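Local coordinates for protein flavodoxin (Bacillus cereus, PDB 6GAQ) that carries electrons on a bound flavin mononucleotide and probably serves as a low-potential electron donor to a number of redox enzymes, at residues L28-L33 with V40-M45. Residues are numbered along the deposited sequence; the frame is centred on the assembly and turned at random.
Sequences LIKVSL and VVLQEM
The ammonium NZ of Lys-30 donates a hydrogen bond to the backbone O of Val-40, 3.1 Å away, joining the helix and the second strand of a beta-alpha-beta unit in the flavodoxin fold. The donor comes in tilted 31° from the carbonyl plane, on a bent approach with a C=O...N angle of 137°. Because 40-44 is an outermost strand of the parallel sheet, paired through Val-41 and Gln-43 with strand 11-16, the Val-40 carbonyl can take a side-chain partner. Lysine suits this border: its methylenes cover apolar neighbours while its charge reaches the strand margin. NZ also forms a long, weak ion pair with Asp-34, four residues on in the same helix. With CG anti to the backbone N the chain extends across the strand, and a bend at chi4 (49°) turns NZ to the carbonyl. On the way CG passes 3.9 Å from CG1 of Val-40, and CD lies 4.1 Å from CB of Leu-42, whose apolar side chain also packs on Ala-26 and Asp-27 of helix 21-35. Segments 28-33 and 40-44 run nearly antiparallel, their axes approaching to 8.9 Å. Beta-branched Val-40 suits strand and interface: CG1 faces the lysine, while CG2 packs 3.5 Å from CB of Leu-33, an apolar residue fit for its buried site against Ile-11.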
ATOM      1  N   LEU A  28       8.775  -2.637  -6.970  1.00 35.51           N
ATOM      2  CA  LEU A  28       8.820  -4.086  -7.130  1.00 25.78           C
ATOM      3  C   LEU A  28       7.427  -4.659  -7.360  1.00 23.95           C
ATOM      4  O   LEU A  28       7.241  -5.534  -8.214  1.00 26.15           O
ATOM      5  CB  LEU A  28       9.472  -4.730  -5.907  1.00 29.78           C
ATOM      6  CG  LEU A  28      10.973  -4.496  -5.716  1.00 23.02           C
ATOM      7  CD1 LEU A  28      11.389  -4.825  -4.292  1.00 28.43           C
ATOM      8  CD2 LEU A  28      11.778  -5.317  -6.711  1.00 34.87           C
ATOM      9  N   ILE A  29       6.433  -4.173  -6.614  1.00 25.58           N
ATOM     10  CA  ILE A  29       5.077  -4.695  -6.753  1.00 29.11           C
ATOM     11  C   ILE A  29       4.517  -4.380  -8.135  1.00 33.65           C
ATOM     12  O   ILE A  29       3.843  -5.214  -8.750  1.00 32.90           O
ATOM     13  CB  ILE A  29       4.178  -4.140  -5.633  1.00 37.16           C
ATOM     14  CG1 ILE A  29       4.700  -4.582  -4.265  1.00 26.58           C
ATOM     15  CG2 ILE A  29       2.738  -4.590  -5.826  1.00 20.42           C
ATOM     16  CD1 ILE A  29       4.109  -3.808  -3.109  1.00 41.20           C
ATOM     17  N   LYS A  30       4.789  -3.175  -8.646  1.00 35.93           N
ATOM     18  CA  LYS A  30       4.279  -2.796  -9.961  1.00 33.19           C
ATOM     19  C   LYS A  30       4.834  -3.699 -11.054  1.00 36.14           C
ATOM     20  O   LYS A  30       4.098  -4.118 -11.956  1.00 35.49           O
ATOM     21  CB  LYS A  30       4.620  -1.335 -10.257  1.00 28.94           C
ATOM     22  CG  LYS A  30       4.597  -0.989 -11.738  1.00 30.16           C
ATOM     23  CD  LYS A  30       4.813   0.494 -11.977  1.00 54.27           C
ATOM     24  CE  LYS A  30       4.834   0.804 -13.463  1.00 40.50           C
ATOM     25  NZ  LYS A  30       3.671   0.190 -14.163  1.00 51.19           N
ATOM     26  N   VAL A  31       6.129  -4.010 -10.988  1.00 27.90           N
ATOM     27  CA  VAL A  31       6.756  -4.828 -12.022  1.00 26.65           C
ATOM     28  C   VAL A  31       6.143  -6.223 -12.050  1.00 35.11           C
ATOM     29  O   VAL A  31       5.881  -6.781 -13.123  1.00 30.93           O
ATOM     30  CB  VAL A  31       8.281  -4.872 -11.808  1.00 24.44           C
ATOM     31  CG1 VAL A  31       8.897  -6.002 -12.597  1.00 28.60           C
ATOM     32  CG2 VAL A  31       8.906  -3.543 -12.205  1.00 29.49           C
ATOM     33  N   SER A  32       5.895  -6.806 -10.874  1.00 40.70           N
ATOM     34  CA  SER A  32       5.203  -8.092 -10.818  1.00 32.61           C
ATOM     35  C   SER A  32       3.802  -7.979 -11.401  1.00 37.56           C
ATOM     36  O   SER A  32       3.380  -8.818 -12.206  1.00 39.45           O
ATOM     37  CB  SER A  32       5.137  -8.597  -9.378  1.00 36.17           C
ATOM     38  OG  SER A  32       4.216  -9.667  -9.256  1.00 46.90           O
ATOM     39  N   LEU A  33       3.065  -6.942 -11.000  1.00 40.27           N
ATOM     40  CA  LEU A  33       1.731  -6.721 -11.537  1.00 38.13           C
ATOM     41  C   LEU A  33       1.757  -6.374 -13.018  1.00 33.21           C
ATOM     42  O   LEU A  33       0.729  -6.507 -13.686  1.00 51.13           O
ATOM     43  CB  LEU A  33       1.026  -5.612 -10.755  1.00 33.88           C
ATOM     44  CG  LEU A  33       0.585  -5.943  -9.330  1.00 31.45           C
ATOM     45  CD1 LEU A  33      -0.050  -4.724  -8.680  1.00 37.61           C
ATOM     46  CD2 LEU A  33      -0.374  -7.120  -9.329  1.00 31.53           C
ATOM     47  N   VAL A  40      -1.261  -0.925 -14.383  1.00 26.22           N
ATOM     48  CA  VAL A  40      -0.736  -0.593 -13.063  1.00 44.95           C
ATOM     49  C   VAL A  40      -0.264   0.855 -13.076  1.00 34.72           C
ATOM     50  O   VAL A  40       0.717   1.194 -13.751  1.00 42.21           O
ATOM     51  CB  VAL A  40       0.398  -1.540 -12.652  1.00 36.17           C
ATOM     52  CG1 VAL A  40       0.781  -1.317 -11.199  1.00 29.70           C
ATOM     53  CG2 VAL A  40      -0.016  -2.984 -12.892  1.00  9.80           C
ATOM     54  N   VAL A  41      -0.950   1.708 -12.316  1.00 31.83           N
ATOM     55  CA  VAL A  41      -0.582   3.110 -12.150  1.00 35.90           C
ATOM     56  C   VAL A  41       0.131   3.270 -10.815  1.00 39.74           C
ATOM     57  O   VAL A  41      -0.282   2.691  -9.802  1.00 42.95           O
ATOM     58  CB  VAL A  41      -1.821   4.025 -12.235  1.00 45.35           C
ATOM     59  CG1 VAL A  41      -1.452   5.470 -11.920  1.00 24.38           C
ATOM     60  CG2 VAL A  41      -2.460   3.924 -13.612  1.00 29.53           C
ATOM     61  N   LEU A  42       1.209   4.054 -10.812  1.00 31.44           N
ATOM     62  CA  LEU A  42       2.052   4.256  -9.639  1.00 32.74           C
ATOM     63  C   LEU A  42       2.034   5.733  -9.275  1.00 47.75           C
ATOM     64  O   LEU A  42       2.489   6.572 -10.061  1.00 47.12           O
ATOM     65  CB  LEU A  42       3.480   3.777  -9.918  1.00 39.41           C
ATOM     66  CG  LEU A  42       4.487   3.691  -8.773  1.00 46.03           C
ATOM     67  CD1 LEU A  42       4.269   2.425  -7.960  1.00 34.41           C
ATOM     68  CD2 LEU A  42       5.903   3.738  -9.325  1.00 43.94           C
ATOM     69  N   GLN A  43       1.518   6.052  -8.088  1.00 43.82           N
ATOM     70  CA  GLN A  43       1.334   7.436  -7.678  1.00 51.08           C
ATOM     71  C   GLN A  43       1.741   7.620  -6.224  1.00 46.41           C
ATOM     72  O   GLN A  43       1.690   6.684  -5.423  1.00 47.41           O
ATOM     73  CB  GLN A  43      -0.124   7.888  -7.850  1.00 50.93           C
ATOM     74  CG  GLN A  43      -0.544   8.148  -9.283  1.00 64.58           C
ATOM     75  CD  GLN A  43      -1.886   8.850  -9.375  1.00 69.20           C
ATOM     76  OE1 GLN A  43      -2.521   9.134  -8.359  1.00 52.49           O
ATOM     77  NE2 GLN A  43      -2.324   9.132 -10.595  1.00 81.31           N
ATOM     78  N   GLU A  44       2.147   8.843  -5.893  1.00 39.59           N
ATOM     79  CA  GLU A  44       2.307   9.240  -4.503  1.00 42.46           C
ATOM     80  C   GLU A  44       0.958   9.667  -3.935  1.00 45.40           C
ATOM     81  O   GLU A  44       0.123  10.248  -4.635  1.00 47.34           O
ATOM     82  CB  GLU A  44       3.319  10.381  -4.374  1.00 33.35           C
ATOM     83  CG  GLU A  44       4.553  10.233  -5.255  1.00 30.79           C
ATOM     84  CD  GLU A  44       5.621  11.268  -4.946  1.00 45.91           C
ATOM     85  OE1 GLU A  44       5.557  11.888  -3.864  1.00 43.53           O
ATOM     86  OE2 GLU A  44       6.525  11.464  -5.787  1.00 50.36           O
ATOM     87  N   MET A  45       0.742   9.368  -2.654  1.00 44.38           N
ATOM     88  CA  MET A  45      -0.555   9.625  -2.041  1.00 55.93           C
ATOM     89  C   MET A  45      -0.693  11.039  -1.495  1.00 35.93           C
ATOM     90  O   MET A  45      -1.817  11.472  -1.215  1.00 66.12           O
ATOM     91  CB  MET A  45      -0.823   8.619  -0.918  1.00 46.75           C
ATOM     92  CG  MET A  45       0.176   8.665   0.221  1.00 40.14           C
ATOM     93  SD  MET A  45      -0.390   7.720   1.649  1.00 50.68           S
ATOM     94  CE  MET A  45      -1.007   6.241   0.850  1.00 24.40           C
TER